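Side-chain contacts in macrodomain protein (Streptomyces coelicolor, PDB 5E3B), which probably removes ADP-ribose from ADP-ribosylated thymidine in DNA by hydrolysis: residues V91-E94 / W98-N101; M41-C46 / G127-R132. One frame throughout, in Å; residues are numbered along the deposited sequence. Where two conformers were deposited one is given.

Interaction 1 (V91-E94 / W98-N101); sequences VQVE and WVAN
With chi1 of -169°, Gln92 carries CG on the far side of CB from its own backbone N and, extended from there on, passes obliquely over one face of the Trp98 indole; the indole, at a chi1 of -91° off the usual staggered values, leans toward the neighbouring strand. CB of Gln92 sits over the five-membered ring, 3.8 Å from its centroid, in a CH-pi contact. Farther out, the amide is stacked on the benzene half, its plane 15° from that of the ring, and CD of Gln92 comes within 3.4 Å of CZ2 of Trp98. NE2 of Gln92 also donates to Glu94 O at 3.2 Å, which probably restrains rotation of the amide over the indole.

The backbone of the two strands forms an antiparallel hairpin. Val91 and Val99 form a hydrogen-bonded pair: Val91 N donates to Val99 O at 2.8 Å, and the return bond from Val99 N to Val91 O, 2.9 Å, is nearly straight. Gln92 and Trp98 are the adjoining non-hydrogen-bonded pair. Near the turn, Val93 and Glu94 both face Val97 in a classic beta bulge.

Val91 and Val99 lie on the opposite face of the sheet from Gln92 and Trp98; from the bulge, CG2 of Val93 reaches CG2 of Val99 at 4.0 Å. CG2 of Val91 lies 3.9 Å from ND2 of Asn101, whose amide is engaged at both ends, OD1 by His44 and ND2 by Gln89 and Pro67.

Strand 88-94 is the outermost of the sheet on this side, whereas strand 97-105 also bonds to strand 40-47 through the backbones of Trp98 and Ala100. Helix 66-76 packs on Val91 and Val93, and Trp64 covers Val93 and Val99.

Interaction 2 (M41-C46 / G127-R132); sequences MIAHVC and GRVADR
Met41 and Val129 supply most of the buried surface where the strand 41-46 meets the helix 127-132, with Arg132 and Ala43 adding roughly equal smaller shares. In the conformer of Met41 described here, one of two deposited, the side chain leaves the strand fully extended as far as SD and then bends at chi3, -69°. SD therefore lies against CG1 of Val129 at 3.7 Å, while the terminal methyl turns along the helix to Arg132, with CE of Met41 3.7 Å from CG of Arg132.

Val129 points toward the strand, and its CG1 bridges two strand residues that share one face of the sheet: besides the sulfur it approaches CB of Ala43 at 4.3 Å. Arg132 takes part through its aliphatic stem alone. The chain bends at chi2, and its guanidinium is held by a salt bridge to Glu135.

The helix runs nearly antiparallel to the strand, the axes of these short segments approaching to 10.5 Å, the helix-on-sheet layering of the alpha/beta/alpha macrodomain fold. No hydrogen bond crosses this interface, so these two segments are joined by methyl groups, arginine methylenes and a thioether, and the cohesion depends on shape and on exclusion of water.

How the interactions relate
The two contacts illustrate two ways a sheet is held: by hydrogen bonds between strands and by apolar cover from a helix. Interaction 1 is partly buried at the margin of the sheet and mixes backbone bonds with a stacked amide; interaction 2, closer to the centre of the chain, is buried and apolar. Their elements are adjacent: strands 97-105 and 40-47 are neighbours, and Ala100 N lies 2.8 Å from Ile42 O, a probable hydrogen bond. Between the same strands, CG1 of Val99 packs on NE2 of His44 at 3.8 Å. Along the chain, interaction 1 is nested within the long loop that interaction 2 closes, with helix 119-136 following strand 97-105.

Interaction 1 (V91-E94 / W98-N101)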
# COMPACT_ATOMS: atom_id res chain seq x y z
N VAL A 91 -5.86 -5.99 5.52
CA VAL A 91 -5.53 -7.15 6.27
C VAL A 91 -5.04 -6.76 7.66
O VAL A 91 -4.02 -6.09 7.81
CB VAL A 91 -4.39 -8.04 5.60
CG1 VAL A 91 -4.16 -9.30 6.43
CG2 VAL A 91 -4.75 -8.36 4.15
N GLN A 92 -5.77 -7.12 8.72
CA GLN A 92 -5.44 -6.74 10.09
C GLN A 92 -4.31 -7.65 10.56
O GLN A 92 -4.38 -8.87 10.47
CB GLN A 92 -6.67 -6.77 11.03
CG GLN A 92 -6.34 -6.11 12.35
CD GLN A 92 -7.53 -6.03 13.30
OE1 GLN A 92 -8.62 -6.56 12.97
NE2 GLN A 92 -7.33 -5.42 14.48
N VAL A 93 -3.21 -7.01 11.05
CA VAL A 93 -2.02 -7.75 11.47
C VAL A 93 -1.68 -7.58 12.95
O VAL A 93 -0.92 -8.39 13.50
CB VAL A 93 -0.79 -7.45 10.58
CG1 VAL A 93 -1.00 -8.06 9.20
CG2 VAL A 93 -0.47 -5.95 10.50
N GLU A 94 -2.15 -6.51 13.57
CA GLU A 94 -1.96 -6.26 14.99
C GLU A 94 -3.26 -5.64 15.48
O GLU A 94 -4.17 -5.28 14.70
CB GLU A 94 -0.78 -5.31 15.24
CG GLU A 94 0.53 -5.82 14.71
CD GLU A 94 1.15 -6.92 15.50
OE1 GLU A 94 0.64 -7.28 16.60
OE2 GLU A 94 2.20 -7.47 15.06
N TRP A 98 -2.98 -2.39 10.16
CA TRP A 98 -3.52 -2.99 8.99
C TRP A 98 -2.48 -2.84 7.86
O TRP A 98 -1.73 -1.91 7.85
CB TRP A 98 -4.78 -2.28 8.51
CG TRP A 98 -6.10 -2.84 9.07
CD1 TRP A 98 -6.92 -3.74 8.45
CD2 TRP A 98 -6.66 -2.60 10.31
NE1 TRP A 98 -7.98 -4.06 9.21
CE2 TRP A 98 -7.85 -3.35 10.37
CE3 TRP A 98 -6.30 -1.78 11.36
CZ2 TRP A 98 -8.71 -3.35 11.49
CZ3 TRP A 98 -7.08 -1.79 12.45
CH2 TRP A 98 -8.30 -2.59 12.52
N VAL A 99 -2.45 -3.83 7.01
CA VAL A 99 -1.75 -3.77 5.69
C VAL A 99 -2.76 -3.66 4.58
O VAL A 99 -3.71 -4.47 4.48
CB VAL A 99 -0.83 -4.99 5.52
CG1 VAL A 99 -0.16 -4.99 4.17
CG2 VAL A 99 0.20 -5.00 6.64
N ALA A 100 -2.52 -2.71 3.65
CA ALA A 100 -3.38 -2.51 2.51
C ALA A 100 -2.62 -2.99 1.29
O ALA A 100 -1.63 -2.38 0.86
CB ALA A 100 -3.72 -0.99 2.32
N ASN A 101 -3.04 -4.13 0.77
CA ASN A 101 -2.49 -4.67 -0.44
C ASN A 101 -3.24 -4.03 -1.65
O ASN A 101 -4.41 -4.32 -1.90
CB ASN A 101 -2.68 -6.18 -0.53
CG ASN A 101 -1.98 -7.01 0.54
OD1 ASN A 101 -0.96 -6.67 1.12
ND2 ASN A 101 -2.62 -8.16 0.84

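Interaction 2 (M41-C46 / G127-R132)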
# COMPACT_ATOMS: atom_id res chain seq x y z
N MET A 41 -1.81 2.18 9.08
CA MET A 41 -2.11 1.44 7.87
C MET A 41 -0.91 1.52 6.98
O MET A 41 -0.49 2.60 6.62
CB MET A 41 -3.33 1.94 7.16
CG MET A 41 -3.66 1.12 5.98
SD MET A 41 -5.07 1.75 5.10
CE MET A 41 -6.40 1.44 6.20
N ILE A 42 -0.40 0.34 6.63
CA ILE A 42 0.78 0.20 5.77
C ILE A 42 0.30 -0.15 4.38
O ILE A 42 -0.25 -1.21 4.19
CB ILE A 42 1.69 -0.86 6.34
CG1 ILE A 42 2.08 -0.52 7.79
CG2 ILE A 42 2.87 -1.10 5.46
CD1 ILE A 42 2.47 -1.75 8.51
N ALA A 43 0.51 0.73 3.40
CA ALA A 43 -0.03 0.56 2.07
C ALA A 43 1.08 0.37 1.10
O ALA A 43 2.11 1.10 1.16
CB ALA A 43 -0.81 1.81 1.65
N HIS A 44 0.92 -0.62 0.21
CA HIS A 44 1.97 -0.93 -0.74
C HIS A 44 1.37 -1.47 -2.03
O HIS A 44 0.26 -1.97 -2.08
CB HIS A 44 2.99 -1.86 -0.08
CG HIS A 44 2.43 -3.25 0.16
ND1 HIS A 44 2.92 -4.38 -0.45
CD2 HIS A 44 1.38 -3.65 0.91
CE1 HIS A 44 2.20 -5.42 -0.12
NE2 HIS A 44 1.25 -5.02 0.69
N VAL A 45 2.19 -1.39 -3.08
CA VAL A 45 1.78 -1.76 -4.41
C VAL A 45 2.02 -3.24 -4.76
O VAL A 45 3.18 -3.67 -4.82
CB VAL A 45 2.41 -0.90 -5.51
CG1 VAL A 45 1.86 -1.31 -6.83
CG2 VAL A 45 2.04 0.56 -5.24
N CYS A 46 0.97 -3.96 -5.07
CA CYS A 46 1.06 -5.34 -5.56
C CYS A 46 0.74 -5.40 -7.03
O CYS A 46 0.07 -4.51 -7.60
CB CYS A 46 0.09 -6.19 -4.76
SG CYS A 46 0.38 -6.26 -2.97
N GLY A 127 -7.13 6.20 -3.29
CA GLY A 127 -8.38 6.73 -2.82
C GLY A 127 -9.15 5.82 -1.92
O GLY A 127 -9.73 6.22 -0.89
N ARG A 128 -9.13 4.53 -2.27
CA ARG A 128 -9.72 3.55 -1.39
C ARG A 128 -9.03 3.38 -0.04
O ARG A 128 -9.70 3.17 0.99
CB ARG A 128 -9.83 2.21 -2.10
CG ARG A 128 -10.75 2.32 -3.26
CD ARG A 128 -10.98 1.02 -3.99
NE ARG A 128 -11.89 1.28 -5.12
CZ ARG A 128 -12.32 0.34 -5.98
NH1 ARG A 128 -11.98 -0.93 -5.81
NH2 ARG A 128 -13.10 0.69 -7.03
N VAL A 129 -7.70 3.45 -0.03
CA VAL A 129 -6.94 3.52 1.20
C VAL A 129 -7.38 4.71 2.03
O VAL A 129 -7.53 4.61 3.23
CB VAL A 129 -5.42 3.54 0.89
CG1 VAL A 129 -4.60 3.87 2.10
CG2 VAL A 129 -4.98 2.17 0.35
N ALA A 130 -7.49 5.88 1.37
CA ALA A 130 -7.90 7.07 2.04
C ALA A 130 -9.27 6.89 2.67
O ALA A 130 -9.45 7.29 3.81
CB ALA A 130 -7.87 8.25 1.16
N ASP A 131 -10.23 6.33 1.93
CA ASP A 131 -11.59 6.10 2.54
C ASP A 131 -11.47 5.31 3.82
O ASP A 131 -12.10 5.57 4.85
CB ASP A 131 -12.53 5.44 1.56
CG ASP A 131 -12.75 6.28 0.25
OD1 ASP A 131 -12.66 7.53 0.30
OD2 ASP A 131 -12.93 5.68 -0.83
N ARG A 132 -10.71 4.20 3.75
CA ARG A 132 -10.60 3.29 4.94
C ARG A 132 -9.81 3.89 6.06
O ARG A 132 -10.17 3.79 7.25
CB ARG A 132 -10.04 1.97 4.42
CG ARG A 132 -9.97 0.78 5.39
CD ARG A 132 -11.36 0.30 5.74
NE ARG A 132 -11.22 -0.87 6.64
CZ ARG A 132 -11.84 -1.00 7.83
NH1 ARG A 132 -12.64 -0.10 8.32
NH2 ARG A 132 -11.60 -2.12 8.53